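Local structure of alpha-glucosidase ([Eubacterium] rectale, 6PNR) at residues L57-V62 and V69-E74; I77-K82 and I90-K95; W510-M515 and A639-T644. The protein is a GH31 family glycoside hydrolase, a sulfoquinovosidase that probably releases sulfoquinovose from sulfolipid-derived glycosides. All coordinates share one frame; numbering follows the deposited sequence.

Contact 1 of 3, residues L57-V62 and V69-E74; sequences LKLTDV and VRLCFE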
loop_
_atom_site.group_PDB
_atom_site.type_symbol
_atom_site.label_atom_id
_atom_site.label_comp_id
_atom_site.label_asym_id
_atom_site.label_seq_id
_atom_site.Cartn_x
_atom_site.Cartn_y
_atom_site.Cartn_z
ATOM N N LEU A 57 3.583 25.488 -16.678
ATOM C CA LEU A 57 3.585 26.198 -17.943
ATOM C C LEU A 57 3.758 27.693 -17.707
ATOM O O LEU A 57 3.299 28.237 -16.698
ATOM C CB LEU A 57 2.285 25.945 -18.702
ATOM C CG LEU A 57 2.050 24.519 -19.195
ATOM C CD1 LEU A 57 0.705 24.456 -19.891
ATOM C CD2 LEU A 57 3.161 24.112 -20.129
ATOM N N LYS A 58 4.421 28.355 -18.656
ATOM C CA LYS A 58 4.565 29.806 -18.658
ATOM C C LYS A 58 3.512 30.413 -19.574
ATOM O O LYS A 58 3.342 29.955 -20.708
ATOM C CB LYS A 58 5.960 30.223 -19.128
ATOM C CG LYS A 58 7.090 29.897 -18.175
ATOM C CD LYS A 58 8.421 30.386 -18.741
ATOM C CE LYS A 58 9.534 30.326 -17.700
ATOM N NZ LYS A 58 9.399 31.396 -16.663
ATOM N N LEU A 59 2.803 31.431 -19.076
ATOM C CA LEU A 59 1.826 32.177 -19.873
ATOM C C LEU A 59 2.568 33.183 -20.747
ATOM O O LEU A 59 3.122 34.163 -20.238
ATOM C CB LEU A 59 0.823 32.889 -18.967
ATOM C CG LEU A 59 -0.256 33.759 -19.622
ATOM C CD1 LEU A 59 -1.070 32.985 -20.648
ATOM C CD2 LEU A 59 -1.176 34.363 -18.561
ATOM N N THR A 60 2.576 32.951 -22.062
ATOM C CA THR A 60 3.373 33.758 -22.977
ATOM C C THR A 60 2.560 34.650 -23.909
ATOM O O THR A 60 3.150 35.488 -24.593
ATOM C CB THR A 60 4.277 32.857 -23.830
ATOM O OG1 THR A 60 3.475 31.879 -24.500
ATOM C CG2 THR A 60 5.308 32.159 -22.961
ATOM N N ASP A 61 1.241 34.493 -23.972
ATOM C CA ASP A 61 0.432 35.376 -24.800
ATOM C C ASP A 61 -1.007 35.339 -24.311
ATOM O O ASP A 61 -1.512 34.286 -23.909
ATOM C CB ASP A 61 0.498 34.989 -26.286
ATOM C CG ASP A 61 0.243 36.179 -27.212
ATOM O OD1 ASP A 61 0.260 37.331 -26.719
ATOM O OD2 ASP A 61 0.017 35.965 -28.427
ATOM N N VAL A 62 -1.651 36.498 -24.340
ATOM C CA VAL A 62 -3.056 36.645 -23.986
ATOM C C VAL A 62 -3.741 37.411 -25.107
ATOM O O VAL A 62 -3.256 38.464 -25.529
ATOM C CB VAL A 62 -3.233 37.376 -22.640
ATOM C CG1 VAL A 62 -4.700 37.656 -22.385
ATOM C CG2 VAL A 62 -2.620 36.567 -21.498
ATOM N N VAL A 69 -11.288 34.571 -24.203
ATOM C CA VAL A 69 -9.934 34.904 -23.774
ATOM C C VAL A 69 -9.054 33.722 -24.139
ATOM O O VAL A 69 -9.341 32.587 -23.739
ATOM C CB VAL A 69 -9.862 35.197 -22.267
ATOM C CG1 VAL A 69 -8.406 35.296 -21.808
ATOM C CG2 VAL A 69 -10.629 36.474 -21.931
ATOM N N ARG A 70 -8.001 33.976 -24.907
ATOM C CA ARG A 70 -7.091 32.928 -25.344
ATOM C C ARG A 70 -5.773 33.054 -24.584
ATOM O O ARG A 70 -5.097 34.086 -24.671
ATOM C CB ARG A 70 -6.860 32.986 -26.856
ATOM C CG ARG A 70 -5.933 31.873 -27.363
ATOM C CD ARG A 70 -5.551 32.015 -28.838
ATOM N NE ARG A 70 -6.681 31.792 -29.739
ATOM C CZ ARG A 70 -7.293 32.753 -30.427
ATOM N NH1 ARG A 70 -6.882 34.011 -30.326
ATOM N NH2 ARG A 70 -8.315 32.458 -31.220
ATOM N N LEU A 71 -5.417 32.007 -23.833
ATOM C CA LEU A 71 -4.149 31.928 -23.117
ATOM C C LEU A 71 -3.243 30.941 -23.844
ATOM O O LEU A 71 -3.562 29.749 -23.933
ATOM C CB LEU A 71 -4.358 31.490 -21.666
ATOM C CG LEU A 71 -5.435 32.186 -20.828
ATOM C CD1 LEU A 71 -5.473 31.586 -19.436
ATOM C CD2 LEU A 71 -5.205 33.683 -20.745
ATOM N N CYS A 72 -2.126 31.438 -24.371
ATOM C CA CYS A 72 -1.103 30.601 -24.988
ATOM C C CYS A 72 -0.016 30.297 -23.966
ATOM O O CYS A 72 0.472 31.207 -23.283
ATOM C CB CYS A 72 -0.502 31.285 -26.217
ATOM S SG CYS A 72 -1.737 31.768 -27.455
ATOM N N PHE A 73 0.350 29.019 -23.855
ATOM C CA PHE A 73 1.354 28.537 -22.904
ATOM C C PHE A 73 2.472 27.916 -23.717
ATOM O O PHE A 73 2.488 26.700 -23.935
ATOM C CB PHE A 73 0.776 27.529 -21.917
ATOM C CG PHE A 73 -0.297 28.078 -21.040
ATOM C CD1 PHE A 73 0.024 28.761 -19.880
ATOM C CD2 PHE A 73 -1.632 27.889 -21.359
ATOM C CE1 PHE A 73 -0.974 29.268 -19.061
ATOM C CE2 PHE A 73 -2.621 28.379 -20.549
ATOM C CZ PHE A 73 -2.300 29.076 -19.396
ATOM N N GLU A 74 3.407 28.756 -24.161
ATOM C CA GLU A 74 4.549 28.319 -24.953
ATOM C C GLU A 74 4.091 27.496 -26.149
ATOM O O GLU A 74 3.108 27.845 -26.812
ATOM C CB GLU A 74 5.525 27.528 -24.080
ATOM C CG GLU A 74 6.222 28.380 -23.027
ATOM C CD GLU A 74 6.637 27.593 -21.788
ATOM O OE1 GLU A 74 5.750 27.241 -20.970
ATOM O OE2 GLU A 74 7.850 27.331 -21.634
#

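Contact 2 of 3, residues I77-K82 and I90-K95; sequences IIAKIK and IDFEQK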
loop_
_atom_site.group_PDB
_atom_site.type_symbol
_atom_site.label_atom_id
_atom_site.label_comp_id
_atom_site.label_asym_id
_atom_site.label_seq_id
_atom_site.Cartn_x
_atom_site.Cartn_y
_atom_site.Cartn_z
ATOM N N ILE A 77 0.211 24.281 -24.784
ATOM C CA ILE A 77 -1.232 24.317 -24.564
ATOM C C ILE A 77 -1.771 25.677 -24.990
ATOM O O ILE A 77 -1.168 26.716 -24.697
ATOM C CB ILE A 77 -1.582 24.062 -23.080
ATOM C CG1 ILE A 77 -1.121 22.673 -22.616
ATOM C CG2 ILE A 77 -3.065 24.250 -22.828
ATOM C CD1 ILE A 77 -1.845 21.526 -23.286
ATOM N N ILE A 78 -2.922 25.676 -25.658
ATOM C CA ILE A 78 -3.723 26.879 -25.849
ATOM C C ILE A 78 -5.063 26.661 -25.160
ATOM O O ILE A 78 -5.735 25.657 -25.417
ATOM C CB ILE A 78 -3.925 27.209 -27.340
ATOM C CG1 ILE A 78 -2.572 27.387 -28.035
ATOM C CG2 ILE A 78 -4.800 28.449 -27.486
ATOM C CD1 ILE A 78 -2.663 27.486 -29.545
ATOM N N ALA A 79 -5.448 27.596 -24.287
ATOM C CA ALA A 79 -6.708 27.516 -23.556
ATOM C C ALA A 79 -7.621 28.653 -23.987
ATOM O O ALA A 79 -7.233 29.823 -23.906
ATOM C CB ALA A 79 -6.482 27.570 -22.046
ATOM N N LYS A 80 -8.831 28.302 -24.430
ATOM C CA LYS A 80 -9.862 29.251 -24.837
ATOM C C LYS A 80 -10.936 29.307 -23.758
ATOM O O LYS A 80 -11.640 28.317 -23.525
ATOM C CB LYS A 80 -10.492 28.848 -26.169
ATOM C CG LYS A 80 -9.764 29.296 -27.429
ATOM C CD LYS A 80 -10.769 29.434 -28.586
ATOM C CE LYS A 80 -10.228 28.887 -29.914
ATOM N NZ LYS A 80 -9.066 29.657 -30.450
ATOM N N ILE A 81 -11.070 30.462 -23.117
ATOM C CA ILE A 81 -11.949 30.652 -21.971
ATOM C C ILE A 81 -13.123 31.525 -22.396
ATOM O O ILE A 81 -12.926 32.630 -22.913
ATOM C CB ILE A 81 -11.181 31.287 -20.803
ATOM C CG1 ILE A 81 -9.926 30.455 -20.519
ATOM C CG2 ILE A 81 -12.077 31.439 -19.574
ATOM C CD1 ILE A 81 -8.992 31.068 -19.529
ATOM N N LYS A 82 -14.341 31.034 -22.179
ATOM C CA LYS A 82 -15.560 31.752 -22.539
ATOM C C LYS A 82 -16.519 31.730 -21.360
ATOM O O LYS A 82 -16.848 30.653 -20.856
ATOM C CB LYS A 82 -16.209 31.123 -23.773
ATOM C CG LYS A 82 -15.441 31.411 -25.044
ATOM C CD LYS A 82 -15.113 30.162 -25.844
ATOM C CE LYS A 82 -16.200 29.820 -26.849
ATOM N NZ LYS A 82 -15.778 28.696 -27.740
ATOM N N ILE A 90 -13.478 26.197 -20.533
ATOM C CA ILE A 90 -12.085 26.313 -20.934
ATOM C C ILE A 90 -11.809 25.168 -21.893
ATOM O O ILE A 90 -11.803 24.004 -21.483
ATOM C CB ILE A 90 -11.133 26.262 -19.735
ATOM C CG1 ILE A 90 -11.631 27.189 -18.629
ATOM C CG2 ILE A 90 -9.718 26.614 -20.170
ATOM C CD1 ILE A 90 -10.770 27.169 -17.394
ATOM N N ASP A 91 -11.592 25.488 -23.166
ATOM C CA ASP A 91 -11.254 24.497 -24.174
ATOM C C ASP A 91 -9.741 24.470 -24.334
ATOM O O ASP A 91 -9.110 25.527 -24.441
ATOM C CB ASP A 91 -11.939 24.823 -25.505
ATOM C CG ASP A 91 -13.460 24.866 -25.387
ATOM O OD1 ASP A 91 -14.070 23.823 -25.067
ATOM O OD2 ASP A 91 -14.051 25.951 -25.603
ATOM N N PHE A 92 -9.159 23.269 -24.322
ATOM C CA PHE A 92 -7.713 23.082 -24.358
ATOM C C PHE A 92 -7.297 22.497 -25.695
ATOM O O PHE A 92 -7.826 21.464 -26.120
ATOM C CB PHE A 92 -7.234 22.153 -23.237
ATOM C CG PHE A 92 -7.438 22.710 -21.863
ATOM C CD1 PHE A 92 -6.585 23.680 -21.362
ATOM C CD2 PHE A 92 -8.484 22.270 -21.074
ATOM C CE1 PHE A 92 -6.777 24.196 -20.104
ATOM C CE2 PHE A 92 -8.679 22.784 -19.814
ATOM C CZ PHE A 92 -7.825 23.747 -19.325
ATOM N N GLU A 93 -6.341 23.150 -26.348
ATOM C CA GLU A 93 -5.707 22.620 -27.543
ATOM C C GLU A 93 -4.285 22.190 -27.203
ATOM O O GLU A 93 -3.513 22.973 -26.638
ATOM C CB GLU A 93 -5.700 23.657 -28.666
ATOM C CG GLU A 93 -5.162 23.122 -29.981
ATOM C CD GLU A 93 -5.200 24.157 -31.092
ATOM O OE1 GLU A 93 -5.728 25.269 -30.860
ATOM O OE2 GLU A 93 -4.697 23.850 -32.196
ATOM N N GLN A 94 -3.945 20.956 -27.551
ATOM C CA GLN A 94 -2.630 20.398 -27.263
ATOM C C GLN A 94 -1.693 20.651 -28.439
ATOM O O GLN A 94 -1.925 20.149 -29.545
ATOM C CB GLN A 94 -2.747 18.904 -26.976
ATOM C CG GLN A 94 -1.430 18.149 -26.939
ATOM C CD GLN A 94 -1.618 16.724 -26.449
ATOM O OE1 GLN A 94 -2.745 16.283 -26.216
ATOM N NE2 GLN A 94 -0.516 16.003 -26.273
ATOM N N LYS A 95 -0.622 21.411 -28.191
ATOM C CA LYS A 95 0.363 21.777 -29.205
ATOM C C LYS A 95 1.638 20.943 -29.145
ATOM O O LYS A 95 2.496 21.091 -30.021
ATOM C CB LYS A 95 0.733 23.265 -29.069
ATOM C CG LYS A 95 -0.455 24.234 -29.129
ATOM C CD LYS A 95 -1.173 24.158 -30.472
ATOM C CE LYS A 95 -0.221 24.407 -31.639
ATOM N NZ LYS A 95 -0.845 24.068 -32.949
HETATM O O HOH W 1 -14.496 27.708 -24.017
#

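Contact 3 of 3, residues W510-M515 and A639-T644; sequences WAEMAM and AELGYT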
loop_
_atom_site.group_PDB
_atom_site.type_symbol
_atom_site.label_atom_id
_atom_site.label_comp_id
_atom_site.label_asym_id
_atom_site.label_seq_id
_atom_site.Cartn_x
_atom_site.Cartn_y
_atom_site.Cartn_z
ATOM N N TRP A 510 -31.431 -2.900 7.527
ATOM C CA TRP A 510 -31.340 -2.438 6.141
ATOM C C TRP A 510 -32.720 -2.153 5.560
ATOM O O TRP A 510 -32.907 -1.165 4.841
ATOM C CB TRP A 510 -30.606 -3.476 5.286
ATOM C CG TRP A 510 -29.683 -2.905 4.200
ATOM C CD1 TRP A 510 -30.024 -2.074 3.169
ATOM C CD2 TRP A 510 -28.284 -3.197 4.035
ATOM N NE1 TRP A 510 -28.912 -1.809 2.386
ATOM C CE2 TRP A 510 -27.838 -2.496 2.895
ATOM C CE3 TRP A 510 -27.361 -3.968 4.762
ATOM C CZ2 TRP A 510 -26.509 -2.535 2.465
ATOM C CZ3 TRP A 510 -26.041 -4.011 4.333
ATOM C CH2 TRP A 510 -25.629 -3.298 3.190
ATOM N N ALA A 511 -33.701 -3.009 5.852
ATOM C CA ALA A 511 -35.034 -2.801 5.295
ATOM C C ALA A 511 -35.687 -1.526 5.840
ATOM O O ALA A 511 -36.422 -0.839 5.115
ATOM C CB ALA A 511 -35.899 -4.027 5.569
ATOM N N GLU A 512 -35.433 -1.187 7.108
ATOM C CA GLU A 512 -36.068 -0.010 7.699
ATOM C C GLU A 512 -35.442 1.291 7.202
ATOM O O GLU A 512 -36.061 2.358 7.339
ATOM C CB GLU A 512 -36.023 -0.081 9.235
ATOM C CG GLU A 512 -34.715 0.353 9.885
ATOM C CD GLU A 512 -34.668 0.059 11.389
ATOM O OE1 GLU A 512 -35.186 -0.996 11.815
ATOM O OE2 GLU A 512 -34.110 0.883 12.145
ATOM N N MET A 513 -34.244 1.226 6.620
ATOM C CA MET A 513 -33.711 2.351 5.855
ATOM C C MET A 513 -34.306 2.384 4.455
ATOM O O MET A 513 -34.720 3.451 3.970
ATOM C CB MET A 513 -32.183 2.262 5.766
ATOM C CG MET A 513 -31.583 3.154 4.674
ATOM S SD MET A 513 -29.779 3.204 4.644
ATOM C CE MET A 513 -29.417 1.596 3.923
ATOM N N ALA A 514 -34.378 1.213 3.813
ATOM C CA ALA A 514 -34.807 1.123 2.423
ATOM C C ALA A 514 -36.233 1.623 2.222
ATOM O O ALA A 514 -36.567 2.103 1.129
ATOM C CB ALA A 514 -34.679 -0.322 1.935
ATOM N N MET A 515 -37.092 1.524 3.246
ATOM C CA MET A 515 -38.448 2.028 3.061
ATOM C C MET A 515 -38.488 3.543 2.928
ATOM O O MET A 515 -39.511 4.071 2.495
ATOM C CB MET A 515 -39.373 1.571 4.196
ATOM C CG MET A 515 -39.012 2.083 5.578
ATOM S SD MET A 515 -40.087 1.322 6.827
ATOM C CE MET A 515 -39.603 2.202 8.312
ATOM N N ALA A 639 -34.857 3.888 19.329
ATOM C CA ALA A 639 -34.668 3.404 17.967
ATOM C C ALA A 639 -34.581 1.879 17.980
ATOM O O ALA A 639 -33.613 1.274 17.521
ATOM C CB ALA A 639 -33.428 4.042 17.344
ATOM N N GLU A 640 -35.606 1.236 18.535
ATOM C CA GLU A 640 -35.672 -0.211 18.497
ATOM C C GLU A 640 -35.840 -0.683 17.051
ATOM O O GLU A 640 -36.167 0.091 16.143
ATOM C CB GLU A 640 -36.817 -0.731 19.374
ATOM C CG GLU A 640 -36.813 -0.221 20.824
ATOM C CD GLU A 640 -35.738 -0.861 21.714
ATOM O OE1 GLU A 640 -35.086 -1.858 21.313
ATOM O OE2 GLU A 640 -35.548 -0.354 22.842
ATOM N N LEU A 641 -35.597 -1.979 16.852
ATOM C CA LEU A 641 -35.727 -2.603 15.543
ATOM C C LEU A 641 -37.102 -2.320 14.963
ATOM O O LEU A 641 -38.121 -2.611 15.593
ATOM C CB LEU A 641 -35.488 -4.105 15.683
ATOM C CG LEU A 641 -34.744 -4.847 14.578
ATOM C CD1 LEU A 641 -33.646 -3.998 13.977
ATOM C CD2 LEU A 641 -34.164 -6.123 15.149
ATOM N N GLY A 642 -37.127 -1.711 13.777
ATOM C CA GLY A 642 -38.369 -1.327 13.130
ATOM C C GLY A 642 -38.741 0.134 13.285
ATOM O O GLY A 642 -39.724 0.575 12.681
ATOM N N TYR A 643 -37.984 0.902 14.055
ATOM C CA TYR A 643 -38.331 2.289 14.352
ATOM C C TYR A 643 -37.187 3.191 13.902
ATOM O O TYR A 643 -36.461 3.762 14.723
ATOM C CB TYR A 643 -38.663 2.434 15.841
ATOM C CG TYR A 643 -39.887 1.618 16.189
ATOM C CD1 TYR A 643 -41.167 2.158 16.074
ATOM C CD2 TYR A 643 -39.774 0.288 16.579
ATOM C CE1 TYR A 643 -42.293 1.401 16.365
ATOM C CE2 TYR A 643 -40.896 -0.470 16.871
ATOM C CZ TYR A 643 -42.150 0.092 16.762
ATOM O OH TYR A 643 -43.266 -0.664 17.055
ATOM N N THR A 644 -37.043 3.316 12.585
ATOM C CA THR A 644 -35.999 4.144 11.996
ATOM C C THR A 644 -35.996 5.532 12.637
ATOM O O THR A 644 -37.064 6.118 12.838
ATOM C CB THR A 644 -36.238 4.294 10.488
ATOM O OG1 THR A 644 -36.645 3.036 9.944
ATOM C CG2 THR A 644 -34.982 4.781 9.778
#

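Contact 1 of 3, residues L57-V62 and V69-E74
L57 meets F73 roughly at a right angle: its CD1 lies 3.7 Å from F73 CB, while its CB comes obliquely to the ring at F73 CD1. Next comes K58, whose N donates to E74 OE1 at 2.9 Å, a fairly straight bond that reaches the carboxylate from above, 42° out of its plane. K58 O, in turn, takes a CA-H contact from F73. A lysine in place of E74 would probably leave K58 N without this acceptor. L59 holds its CG opposite the backbone N (chi1 178°), which carries CD1 over one face of the F73 ring, 4.0 Å from F73 CE1, and on to L71 CB at 3.8 Å. The ring also stacks edge-to-face with H22. At T60 the strands go out of step. T60 N gives C72 O a bond of 3.0 Å, D61 N offers the same oxygen a weak one, and the two residues facing C72 form a classic beta bulge in the hairpin of strands 61-64 and 68-73, at the edge of an N-terminal antiparallel sheet. T60 OG1 accepts from E74 N at 3.1 Å. Within the bulge C72 N donates to D61 O at 2.9 Å, with the CB atoms of the two residues in contact on one face. Regular pairing resumes at V62 and L71: V62 turns to the other face, where its CG2 lies alongside L71 CD2, 3.9 Å away.

Contact 2 of 3, residues I77-K82 and I90-K95
E93 N donates to I78 O over 2.7 Å, almost straight at 173°. I78 N returns a bond to E93 O, and K80 and D91 make a second reciprocal pair, with K80 N reaching D91 O at 2.8 Å. Between these hydrogen-bonded pairs sits the non-hydrogen-bonded pair A79 and F92, where A79 CA makes a CA-H contact with D91 O. This is the regular antiparallel ladder of the hairpin made by strands 77-83 and 87-94. On one face, I77 has CG1 beside its backbone N (chi1 -62°), which puts CG2 opposite that N and at the edge of the F92 ring, 3.9 Å from F92 CD1. A79 CB comes obliquely to the same ring and also touches I90 CG2 at 3.9 Å. That methyl meets I81 CG1 too, since I81 and I90 lie side by side and point the same way. The F92 ring continues into an edge-to-face stack with F102. On the other face, the I78 CD1 methyl rests on the aliphatic part of K95, 3.8 Å from CD. K82 NZ crosses over to D91 OD2 as a long salt bridge of 3.9 Å, while D91 OD1 is bonded to Q208. One face is largely apolar, with I77, A79, I81, I90 and F92 buried and strands 29-41 and 101-107 lying against it, as in a beta-sandwich, whereas the other carries charged side chains with one long salt bridge across the strands, so the register probably rests mainly on the backbone ladder.

Contact 3 of 3, residues W510-M515 and A639-T644
Two hydrogen bonds tie E512 to the 639-644 loop, one through its backbone and one through its side chain. T644 OG1 donates to E512 O at 2.8 Å, coming in from well above the carbonyl plane, 52° out of it. G642 N donates to E512 OE1 at 2.9 Å, on the syn side of the carboxylate but 34° out of its plane. With CG held between the backbone N and the carbonyl carbon (chi1 81°) and the chain extended beyond, the E512 carboxylate reaches straight out to the loop. The other oxygen, OE2, forms a salt bridge with R509, so both ends of the carboxylate are occupied and its rotation is probably fixed. The loop meets it with a type II beta turn from E640 to Y643, closed by a bond from Y643 N to E640 O of 2.9 Å. G642 takes the third position of the turn, at backbone angles where a side chain would jam against the preceding carbonyl. Through this turn and T644 just after it, a loop of the C-terminal beta domain is fastened to helix 504-514 of the GH31 TIM-barrel domain. The van der Waals contacts gather round T644, which slides past E512 in the opposite direction. Its OG1 lies 3.3 Å from both E512 CB and E512 CG, and the M515 CE methyl approaches the same oxygen to 3.5 Å. M515 also packs on L547, V550 and Y551 of helix 538-568. Beside G642, L641 CD1 stands 4.0 Å from E512 OE1, and L641 also rests on L508 and R509.

How the contacts relate
Contacts 1 and 2 are successive hairpins of one antiparallel sheet, their centres about 9 Å apart, and strands 68-73 and 77-83 join them: V69 O lies 2.8 Å from I81 N, L71 CD1 packs on I81 CD1. Both are partly buried. Contact 1, at the sheet's edge, is irregular, with side-chain bonds through T60 and E74 around a bulge; contact 2, further in, keeps an unbroken backbone ladder. Contact 3 lies on the opposite side of the chain's centre, its centre about 57 Å from that of contact 1 and 52 Å from that of contact 2. Mostly buried and smaller in area, it joins segments of two different domains, relying on a carboxylate and a hydroxyl instead of paired strands.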